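Nitrogenase molybdenum-iron protein beta chain (Clostridium pasteurianum, PDB 4WES) forms, with the alpha chain, the molybdenum-iron component of nitrogenase, which reduces dinitrogen to ammonia, and shares an [8Fe-7S] cluster with that chain. Local coordinates at residues 186-197 with 284-295; 58-66 with 207-218. All blocks are in the same frame, centred on the assembly; numbering follows the deposited sequence. Where two conformers were deposited one is given.

Interaction 1 (186-197 with 284-295); sequences EIKRLFEAMDIP and TGKEVPASIEEE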
loop_
_atom_site.group_PDB
_atom_site.type_symbol
_atom_site.label_atom_id
_atom_site.label_comp_id
_atom_site.label_asym_id
_atom_site.label_seq_id
_atom_site.Cartn_x
_atom_site.Cartn_y
_atom_site.Cartn_z
ATOM N N GLU B 186 16.107 12.038 -6.359
ATOM C CA GLU B 186 15.080 12.925 -6.910
ATOM C C GLU B 186 15.550 14.369 -6.971
ATOM O O GLU B 186 15.283 15.072 -7.963
ATOM C CB GLU B 186 13.803 12.787 -6.108
ATOM C CG GLU B 186 12.664 13.703 -6.536
ATOM C CD GLU B 186 12.185 13.547 -7.973
ATOM O OE1 GLU B 186 12.565 12.578 -8.654
ATOM O OE2 GLU B 186 11.431 14.440 -8.425
ATOM N N ILE B 187 16.236 14.837 -5.936
ATOM C CA ILE B 187 16.773 16.204 -5.958
ATOM C C ILE B 187 17.780 16.364 -7.094
ATOM O O ILE B 187 17.737 17.369 -7.821
ATOM C CB ILE B 187 17.354 16.565 -4.578
ATOM C CG1 ILE B 187 16.216 16.666 -3.553
ATOM C CG2 ILE B 187 18.178 17.823 -4.626
ATOM C CD1 ILE B 187 16.676 16.472 -2.124
ATOM N N LYS B 188 18.650 15.369 -7.274
ATOM C CA LYS B 188 19.610 15.410 -8.389
ATOM C C LYS B 188 18.856 15.447 -9.730
ATOM O O LYS B 188 19.228 16.206 -10.645
ATOM C CB LYS B 188 20.595 14.248 -8.334
ATOM C CG LYS B 188 21.555 14.337 -7.153
ATOM C CD LYS B 188 22.691 13.355 -7.220
ATOM C CE LYS B 188 22.207 11.940 -7.108
ATOM N NZ LYS B 188 23.349 10.990 -7.208
ATOM N N ARG B 189 17.820 14.634 -9.844
ATOM C CA ARG B 189 17.048 14.568 -11.074
ATOM C C ARG B 189 16.458 15.935 -11.415
ATOM O O ARG B 189 16.428 16.361 -12.586
ATOM C CB ARG B 189 15.947 13.509 -10.950
ATOM C CG ARG B 189 15.266 13.194 -12.278
ATOM C CD ARG B 189 14.010 12.346 -12.092
ATOM N NE ARG B 189 12.956 13.055 -11.381
ATOM C CZ ARG B 189 12.168 13.967 -11.938
ATOM N NH1 ARG B 189 12.270 14.265 -13.239
ATOM N NH2 ARG B 189 11.289 14.601 -11.205
ATOM N N LEU B 190 15.979 16.656 -10.396
ATOM C CA LEU B 190 15.409 17.979 -10.594
ATOM C C LEU B 190 16.466 19.003 -11.021
ATOM O O LEU B 190 16.219 19.803 -11.935
ATOM C CB LEU B 190 14.663 18.423 -9.339
ATOM C CG LEU B 190 13.402 17.599 -9.056
ATOM C CD1 LEU B 190 12.831 17.934 -7.681
ATOM C CD2 LEU B 190 12.339 17.856 -10.095
ATOM N N PHE B 191 17.627 18.994 -10.376
ATOM C CA PHE B 191 18.742 19.848 -10.826
ATOM C C PHE B 191 19.069 19.573 -12.298
ATOM O O PHE B 191 19.273 20.498 -13.104
ATOM C CB PHE B 191 20.021 19.590 -10.023
ATOM C CG PHE B 191 20.188 20.446 -8.780
ATOM C CD1 PHE B 191 20.895 21.638 -8.868
ATOM C CD2 PHE B 191 19.668 20.074 -7.561
ATOM C CE1 PHE B 191 21.039 22.440 -7.765
ATOM C CE2 PHE B 191 19.840 20.857 -6.467
ATOM C CZ PHE B 191 20.537 22.031 -6.556
ATOM N N GLU B 192 19.113 18.287 -12.654
ATOM C CA GLU B 192 19.477 17.908 -14.022
ATOM C C GLU B 192 18.391 18.348 -15.000
ATOM O O GLU B 192 18.698 18.844 -16.098
ATOM C CB GLU B 192 19.735 16.413 -14.077
ATOM C CG GLU B 192 21.032 16.094 -13.331
ATOM C CD GLU B 192 21.254 14.645 -12.998
ATOM O OE1 GLU B 192 20.470 13.791 -13.454
ATOM O OE2 GLU B 192 22.245 14.394 -12.253
ATOM N N ALA B 193 17.121 18.208 -14.622
ATOM C CA ALA B 193 16.033 18.666 -15.495
ATOM C C ALA B 193 16.079 20.197 -15.682
ATOM O O ALA B 193 15.708 20.709 -16.749
ATOM C CB ALA B 193 14.684 18.222 -14.955
ATOM N N MET B 194 16.496 20.919 -14.650
ATOM C CA MET B 194 16.656 22.372 -14.692
ATOM C C MET B 194 17.920 22.788 -15.472
ATOM O O MET B 194 18.105 23.975 -15.735
ATOM C CB MET B 194 16.727 22.984 -13.285
ATOM C CG MET B 194 15.413 22.989 -12.478
ATOM S SD MET B 194 14.138 24.091 -13.083
ATOM C CE MET B 194 14.824 25.711 -12.701
ATOM N N ASP B 195 18.792 21.830 -15.785
ATOM C CA ASP B 195 20.066 22.073 -16.437
ATOM C C ASP B 195 20.998 22.950 -15.585
ATOM O O ASP B 195 21.676 23.850 -16.105
ATOM C CB ASP B 195 19.868 22.668 -17.844
ATOM C CG ASP B 195 21.111 22.562 -18.700
ATOM O OD1 ASP B 195 21.956 21.655 -18.464
ATOM O OD2 ASP B 195 21.240 23.380 -19.629
ATOM N N ILE B 196 21.063 22.651 -14.289
ATOM C CA ILE B 196 21.871 23.374 -13.339
ATOM C C ILE B 196 22.990 22.474 -12.794
ATOM O O ILE B 196 22.716 21.527 -12.070
ATOM C CB ILE B 196 21.016 23.910 -12.174
ATOM C CG1 ILE B 196 20.036 24.932 -12.717
ATOM C CG2 ILE B 196 21.869 24.505 -11.060
ATOM C CD1 ILE B 196 18.946 25.338 -11.734
ATOM N N PRO B 197 24.253 22.797 -13.091
ATOM C CA PRO B 197 25.370 22.045 -12.500
ATOM C C PRO B 197 25.405 22.171 -10.990
ATOM O O PRO B 197 25.127 23.260 -10.460
ATOM C CB PRO B 197 26.617 22.682 -13.151
ATOM C CG PRO B 197 26.094 23.226 -14.460
ATOM C CD PRO B 197 24.708 23.717 -14.147
ATOM N N THR B 284 19.922 31.051 -10.948
ATOM C CA THR B 284 20.572 30.704 -12.205
ATOM C C THR B 284 20.031 31.382 -13.431
ATOM O O THR B 284 20.685 31.378 -14.484
ATOM C CB THR B 284 20.484 29.201 -12.457
ATOM O OG1 THR B 284 19.124 28.824 -12.640
ATOM C CG2 THR B 284 21.128 28.413 -11.317
ATOM N N GLY B 285 18.860 31.984 -13.318
ATOM C CA GLY B 285 18.162 32.508 -14.480
ATOM C C GLY B 285 17.569 31.455 -15.401
ATOM O O GLY B 285 17.090 31.779 -16.470
ATOM N N LYS B 286 17.607 30.198 -14.991
ATOM C CA LYS B 286 17.109 29.082 -15.798
ATOM C C LYS B 286 15.586 28.947 -15.654
ATOM O O LYS B 286 15.049 28.998 -14.555
ATOM C CB LYS B 286 17.815 27.781 -15.398
ATOM C CG LYS B 286 19.330 27.772 -15.588
ATOM C CD LYS B 286 19.772 27.112 -16.864
ATOM C CE LYS B 286 21.243 27.353 -17.187
ATOM N NZ LYS B 286 22.190 26.792 -16.190
ATOM N N GLU B 287 14.896 28.807 -16.787
ATOM C CA GLU B 287 13.457 28.617 -16.794
ATOM C C GLU B 287 13.074 27.203 -16.318
ATOM O O GLU B 287 13.843 26.254 -16.457
ATOM C CB GLU B 287 12.917 28.843 -18.208
ATOM C CG GLU B 287 13.253 30.230 -18.805
ATOM C CD GLU B 287 12.516 31.399 -18.155
ATOM O OE1 GLU B 287 11.353 31.236 -17.723
ATOM O OE2 GLU B 287 13.109 32.501 -18.094
ATOM N N VAL B 288 11.888 27.087 -15.752
ATOM C CA VAL B 288 11.394 25.786 -15.303
ATOM C C VAL B 288 10.871 25.002 -16.518
ATOM O O VAL B 288 9.997 25.506 -17.248
ATOM C CB VAL B 288 10.274 25.949 -14.282
ATOM C CG1 VAL B 288 9.781 24.581 -13.797
ATOM C CG2 VAL B 288 10.768 26.775 -13.100
ATOM N N PRO B 289 11.434 23.816 -16.787
ATOM C CA PRO B 289 11.016 23.072 -17.983
ATOM C C PRO B 289 9.628 22.458 -17.890
ATOM O O PRO B 289 9.060 22.262 -16.801
ATOM C CB PRO B 289 12.058 21.976 -18.091
ATOM C CG PRO B 289 12.499 21.735 -16.683
ATOM C CD PRO B 289 12.477 23.094 -16.034
ATOM N N ALA B 290 9.084 22.136 -19.053
ATOM C CA ALA B 290 7.738 21.611 -19.151
ATOM C C ALA B 290 7.559 20.329 -18.340
ATOM O O ALA B 290 6.485 20.082 -17.777
ATOM C CB ALA B 290 7.412 21.365 -20.616
ATOM N N SER B 291 8.605 19.497 -18.289
ATOM C CA SER B 291 8.481 18.224 -17.561
ATOM C C SER B 291 8.206 18.419 -16.077
ATOM O O SER B 291 7.356 17.734 -15.503
ATOM C CB SER B 291 9.746 17.383 -17.756
ATOM O OG SER B 291 10.888 18.017 -17.205
ATOM N N ILE B 292 8.912 19.370 -15.475
ATOM C CA ILE B 292 8.691 19.694 -14.059
ATOM C C ILE B 292 7.316 20.314 -13.838
ATOM O O ILE B 292 6.595 19.968 -12.907
ATOM C CB ILE B 292 9.802 20.582 -13.503
ATOM C CG1 ILE B 292 11.126 19.807 -13.455
ATOM C CG2 ILE B 292 9.432 21.154 -12.135
ATOM C CD1 ILE B 292 12.324 20.592 -12.992
ATOM N N GLU B 293 6.938 21.215 -14.724
ATOM C CA GLU B 293 5.607 21.794 -14.650
ATOM C C GLU B 293 4.517 20.739 -14.784
ATOM O O GLU B 293 3.497 20.816 -14.080
ATOM C CB GLU B 293 5.460 22.936 -15.667
ATOM C CG GLU B 293 4.121 23.635 -15.496
ATOM C CD GLU B 293 4.019 24.986 -16.102
ATOM O OE1 GLU B 293 2.860 25.437 -16.240
ATOM O OE2 GLU B 293 5.068 25.600 -16.418
ATOM N N GLU B 294 4.708 19.763 -15.677
ATOM C CA GLU B 294 3.709 18.681 -15.802
ATOM C C GLU B 294 3.587 17.923 -14.479
ATOM O O GLU B 294 2.476 17.606 -14.047
ATOM C CB GLU B 294 4.074 17.716 -16.941
ATOM C CG GLU B 294 3.004 16.685 -17.165
ATOM C CD GLU B 294 3.389 15.534 -18.064
ATOM O OE1 GLU B 294 4.503 14.998 -17.929
ATOM O OE2 GLU B 294 2.528 15.128 -18.892
ATOM N N GLU B 295 4.721 17.568 -13.866
ATOM C CA GLU B 295 4.697 16.830 -12.593
ATOM C C GLU B 295 3.925 17.596 -11.506
ATOM O O GLU B 295 3.104 17.020 -10.782
ATOM C CB GLU B 295 6.108 16.593 -12.075
ATOM C CG GLU B 295 7.055 15.830 -12.934
ATOM C CD GLU B 295 8.558 15.923 -12.570
ATOM O OE1 GLU B 295 8.916 16.290 -11.439
ATOM O OE2 GLU B 295 9.413 15.570 -13.485
HETATM O O HOH W 1 9.305 16.059 -8.736
HETATM O O HOH W 2 11.189 16.555 -14.986
HETATM O O HOH W 3 16.135 25.096 -17.296
#
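M194 and P289 meet at the tight centre of this contact, where the C-terminal end of helix 181-193 faces the start of helix 290-305. In the methionine conformer described here, the thioether SD lies 3.5 Å from CD of P289, the proline at the N-cap position, and the two side chains cross at about a right angle. Successive bends at chi2 (-69°) and chi3 curl this conformer, bringing its CE near the backbone oxygens of K286 and E287. CD1 of I292 lies 3.9 Å from CB of A193 and also touches M194 SD and L190 CD2. Beyond D195, whose positive phi closes a Schellman motif, K286 NZ donates to the backbone O of D195 (3.0 Å), tilted from the carbonyl plane.

The other flank is polar and hydrated. R189 meets E295 with its two terminal nitrogens, NH2 to OE1 at 2.9 Å and NH1 to OE2 at 3.2 Å, although the guanidinium and carboxylate planes stand 52° apart. The same arginine turns NE and NH2 to E186, with NE to OE1 at 2.8 Å and nearly straight (176°). One water bridges E186 OE2 and E295 OE1, which lie 4.3 Å apart; another joins R189, S291 and E295. Two carboxylates thus share one guanidinium, whose charge, with the bridging water, probably offsets their mutual repulsion, while the apolar centre relies on close packing between the helix ends.

Interaction 2 (58-66 with 207-218); sequences RHFKEPAMA and VLDGPTTGEYKM. With FE2 (Fe (II) ion), chain J.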
loop_
_atom_site.group_PDB
_atom_site.type_symbol
_atom_site.label_atom_id
_atom_site.label_comp_id
_atom_site.label_asym_id
_atom_site.label_seq_id
_atom_site.Cartn_x
_atom_site.Cartn_y
_atom_site.Cartn_z
ATOM N N ARG B 58 18.958 -2.697 8.959
ATOM C CA ARG B 58 17.538 -3.026 9.144
ATOM C C ARG B 58 16.606 -2.138 8.325
ATOM O O ARG B 58 15.535 -2.580 7.891
ATOM C CB ARG B 58 17.173 -2.947 10.643
ATOM C CG ARG B 58 17.765 -4.054 11.448
ATOM C CD ARG B 58 17.554 -3.829 12.961
ATOM N NE ARG B 58 17.938 -5.019 13.725
ATOM C CZ ARG B 58 18.222 -5.009 15.028
ATOM N NH1 ARG B 58 18.043 -3.900 15.749
ATOM N NH2 ARG B 58 18.663 -6.118 15.590
ATOM N N HIS B 59 16.980 -0.867 8.158
ATOM C CA HIS B 59 16.201 0.097 7.395
ATOM C C HIS B 59 16.349 -0.158 5.895
ATOM O O HIS B 59 15.363 -0.234 5.173
ATOM C CB HIS B 59 16.647 1.524 7.786
ATOM C CG HIS B 59 15.985 2.610 7.008
ATOM N ND1 HIS B 59 14.922 3.335 7.486
ATOM C CD2 HIS B 59 16.334 3.161 5.828
ATOM C CE1 HIS B 59 14.617 4.254 6.597
ATOM N NE2 HIS B 59 15.456 4.170 5.589
ATOM N N PHE B 60 17.584 -0.244 5.413
ATOM C CA PHE B 60 17.850 -0.290 3.969
ATOM C C PHE B 60 17.905 -1.701 3.398
ATOM O O PHE B 60 17.907 -1.834 2.163
ATOM C CB PHE B 60 19.167 0.435 3.674
ATOM C CG PHE B 60 19.056 1.920 3.794
ATOM C CD1 PHE B 60 18.307 2.635 2.872
ATOM C CD2 PHE B 60 19.692 2.625 4.817
ATOM C CE1 PHE B 60 18.149 4.009 2.987
ATOM C CE2 PHE B 60 19.542 4.002 4.922
ATOM C CZ PHE B 60 18.758 4.688 4.004
ATOM N N LYS B 61 17.989 -2.724 4.238
ATOM C CA LYS B 61 18.220 -4.095 3.785
ATOM C C LYS B 61 19.470 -4.108 2.896
ATOM O O LYS B 61 19.485 -4.701 1.817
ATOM C CB LYS B 61 16.998 -4.709 3.088
ATOM C CG LYS B 61 15.701 -4.555 3.869
ATOM C CD LYS B 61 15.728 -5.053 5.295
ATOM C CE LYS B 61 14.330 -5.050 5.898
ATOM N NZ LYS B 61 14.404 -5.159 7.399
ATOM N N GLU B 62 20.531 -3.498 3.410
ATOM C CA GLU B 62 21.817 -3.352 2.716
ATOM C C GLU B 62 22.925 -3.499 3.722
ATOM O O GLU B 62 22.720 -3.233 4.917
ATOM C CB GLU B 62 21.961 -1.979 2.060
ATOM C CG GLU B 62 21.064 -1.713 0.851
ATOM C CD GLU B 62 21.535 -2.540 -0.326
ATOM O OE1 GLU B 62 22.468 -2.057 -1.038
ATOM O OE2 GLU B 62 20.988 -3.652 -0.579
ATOM N N PRO B 63 24.148 -3.822 3.264
ATOM C CA PRO B 63 25.304 -3.689 4.129
ATOM C C PRO B 63 25.453 -2.239 4.610
ATOM O O PRO B 63 25.042 -1.308 3.910
ATOM C CB PRO B 63 26.483 -4.043 3.191
ATOM C CG PRO B 63 25.851 -4.869 2.115
ATOM C CD PRO B 63 24.514 -4.218 1.901
ATOM N N ALA B 64 26.104 -2.077 5.743
ATOM C CA ALA B 64 26.470 -0.738 6.246
ATOM C C ALA B 64 27.758 -0.890 7.017
ATOM O O ALA B 64 27.745 -1.338 8.177
ATOM C CB ALA B 64 25.365 -0.133 7.107
ATOM N N MET B 65 28.876 -0.557 6.379
ATOM C CA MET B 65 30.206 -0.797 6.919
ATOM C C MET B 65 30.662 0.340 7.809
ATOM O O MET B 65 30.450 1.515 7.461
ATOM C CB MET B 65 31.190 -0.901 5.756
ATOM C CG MET B 65 31.194 -2.275 5.117
ATOM S SD MET B 65 31.875 -3.458 6.288
ATOM C CE MET B 65 30.982 -4.921 5.857
ATOM N N ALA B 66 31.315 0.004 8.918
ATOM C CA ALA B 66 32.023 0.987 9.748
ATOM C C ALA B 66 33.002 0.225 10.633
ATOM O O ALA B 66 32.738 -0.911 11.034
ATOM C CB ALA B 66 31.095 1.823 10.618
ATOM N N VAL B 207 24.761 3.893 -2.621
ATOM C CA VAL B 207 25.512 3.361 -1.504
ATOM C C VAL B 207 24.575 2.536 -0.577
ATOM O O VAL B 207 24.935 1.420 -0.206
ATOM C CB VAL B 207 26.209 4.473 -0.680
ATOM C CG1 VAL B 207 27.061 3.851 0.434
ATOM C CG2 VAL B 207 27.068 5.343 -1.577
ATOM N N LEU B 208 23.442 3.118 -0.215
ATOM C CA LEU B 208 22.480 2.429 0.666
ATOM C C LEU B 208 21.206 2.001 -0.051
ATOM O O LEU B 208 20.246 1.602 0.582
ATOM C CB LEU B 208 22.201 3.292 1.885
ATOM C CG LEU B 208 23.315 3.250 2.916
ATOM C CD1 LEU B 208 23.264 4.406 3.881
ATOM C CD2 LEU B 208 23.317 1.938 3.680
ATOM N N ASP B 209 21.241 1.966 -1.392
ATOM C CA ASP B 209 20.129 1.512 -2.208
ATOM C C ASP B 209 20.666 0.793 -3.446
ATOM O O ASP B 209 20.069 0.846 -4.526
ATOM C CB ASP B 209 19.223 2.700 -2.615
ATOM C CG ASP B 209 19.927 3.720 -3.474
ATOM O OD1 ASP B 209 21.153 3.590 -3.707
ATOM O OD2 ASP B 209 19.230 4.644 -3.918
ATOM N N GLY B 210 21.785 0.105 -3.295
ATOM C CA GLY B 210 22.473 -0.434 -4.448
ATOM C C GLY B 210 22.016 -1.779 -4.941
ATOM O O GLY B 210 21.234 -2.502 -4.303
ATOM N N PRO B 211 22.527 -2.154 -6.108
ATOM C CA PRO B 211 22.181 -3.409 -6.746
ATOM C C PRO B 211 22.901 -4.612 -6.133
ATOM O O PRO B 211 23.910 -4.469 -5.459
ATOM C CB PRO B 211 22.658 -3.218 -8.186
ATOM C CG PRO B 211 23.875 -2.322 -8.029
ATOM C CD PRO B 211 23.495 -1.379 -6.908
ATOM N N THR B 212 22.351 -5.807 -6.388
ATOM C CA THR B 212 23.107 -7.024 -6.248
ATOM C C THR B 212 23.689 -7.373 -7.604
ATOM O O THR B 212 22.933 -7.511 -8.563
ATOM C CB THR B 212 22.227 -8.195 -5.721
ATOM O OG1 THR B 212 21.974 -8.026 -4.324
ATOM C CG2 THR B 212 22.867 -9.548 -5.884
ATOM N N THR B 213 25.006 -7.527 -7.663
ATOM C CA THR B 213 25.696 -7.876 -8.901
ATOM C C THR B 213 26.386 -9.216 -8.828
ATOM O O THR B 213 26.939 -9.681 -9.841
ATOM C CB THR B 213 26.744 -6.830 -9.239
ATOM O OG1 THR B 213 27.784 -6.923 -8.274
ATOM C CG2 THR B 213 26.174 -5.451 -9.299
ATOM N N GLY B 214 26.411 -9.847 -7.646
ATOM C CA GLY B 214 27.100 -11.096 -7.452
ATOM C C GLY B 214 28.489 -10.962 -6.870
ATOM O O GLY B 214 29.079 -11.941 -6.504
ATOM N N GLU B 215 28.994 -9.735 -6.785
ATOM C CA GLU B 215 30.229 -9.450 -6.093
ATOM C C GLU B 215 29.949 -8.396 -5.067
ATOM O O GLU B 215 29.369 -7.347 -5.377
ATOM C CB GLU B 215 31.267 -8.888 -7.089
ATOM C CG GLU B 215 32.570 -8.367 -6.504
ATOM C CD GLU B 215 33.497 -7.756 -7.551
ATOM O OE1 GLU B 215 33.473 -8.215 -8.717
ATOM O OE2 GLU B 215 34.243 -6.819 -7.187
ATOM N N TYR B 216 30.364 -8.664 -3.827
ATOM C CA TYR B 216 30.263 -7.654 -2.791
ATOM C C TYR B 216 31.323 -6.605 -3.014
ATOM O O TYR B 216 32.492 -6.949 -3.195
ATOM C CB TYR B 216 30.441 -8.262 -1.394
ATOM C CG TYR B 216 30.505 -7.197 -0.343
ATOM C CD1 TYR B 216 29.405 -6.424 -0.033
ATOM C CD2 TYR B 216 31.697 -6.922 0.315
ATOM C CE1 TYR B 216 29.463 -5.408 0.904
ATOM C CE2 TYR B 216 31.769 -5.917 1.249
ATOM C CZ TYR B 216 30.672 -5.161 1.542
ATOM O OH TYR B 216 30.774 -4.143 2.446
ATOM N N LYS B 217 30.916 -5.340 -3.013
ATOM C CA LYS B 217 31.803 -4.222 -3.248
ATOM C C LYS B 217 31.772 -3.395 -1.954
ATOM O O LYS B 217 30.793 -2.754 -1.631
ATOM C CB LYS B 217 31.313 -3.423 -4.470
ATOM C CG LYS B 217 32.235 -2.375 -5.011
ATOM C CD LYS B 217 31.665 -1.745 -6.280
ATOM C CE LYS B 217 32.407 -0.471 -6.568
ATOM N NZ LYS B 217 33.538 -0.810 -7.496
ATOM N N MET B 218 32.876 -3.404 -1.216
ATOM C CA MET B 218 32.884 -2.699 0.071
ATOM C C MET B 218 32.512 -1.246 -0.002
ATOM O O MET B 218 31.741 -0.746 0.800
ATOM C CB MET B 218 34.217 -2.879 0.762
ATOM C CG MET B 218 34.263 -2.308 2.134
ATOM S SD MET B 218 35.670 -3.026 3.046
ATOM C CE MET B 218 35.505 -2.059 4.413
HETATM FE FE FE2 J . 19.366 -4.839 -0.252
HETATM O O HOH W 4 18.147 -3.097 -0.270
HETATM O O HOH W 5 25.027 -1.256 -0.925
HETATM O O HOH W 6 26.243 0.671 2.340
HETATM O O HOH W 7 20.640 -6.468 -0.245
#
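CB of L208 sits over one face of the F60 ring, 3.9 Å from the centroid and 9° off the normal, a CH-pi contact, while H59 CD2 lies over the opposite face. Two residues on, E62 can be followed outward. Its CB is near CD2 of L208. CG touches the backbone O of L208 at 3.4 Å; this buried carbonyl, also bordered by F60 CD1, has no hydrogen-bond partner in the model. The bend at chi2 (-71°) turns the carboxylate toward G210 and the iron. OE1 receives a weak bond from the backbone N of G210 (3.2 Å, 132°), a water that also donates to V207 O, and a salt bridge from K473 of the alpha chain. OE2 binds the iron(II) ion at 2.0 Å. Backbone O of K61 and two waters also bind the metal, and D301 and D305 of the second beta subunit complete the site. Farther on, P63 CG rests 3.8 Å from CE1 of Y216. With one oxygen on iron and the other beside a lysine, the E62 carboxylate is probably an anion; the weak bond and the water bridge probably help couple 207-218 to a metal site between two beta subunits.

In the fold
From the N terminus, the chain first passes 58-66, which leaves helix 46-60 and leads to edge strand 67-68 of the first parallel sheet. It then builds the rest of that sheet and strand 172-175 of the second before helix 181-193 supplies the first half of interaction 1. The loop 207-218 returns to 58-66, closing interaction 2 across 140 residues. Segment 284-295, which begins on the last residue of helix 270-284, closes interaction 1 across 86 residues. The segments alternate, so the closures cross rather than nest, their centres about 30 Å apart. Interaction 2 links the first sheet's region to the second's; interaction 1 ties the end of helix 181-193, which packs on strand 172-175, to the start of helix 290-305.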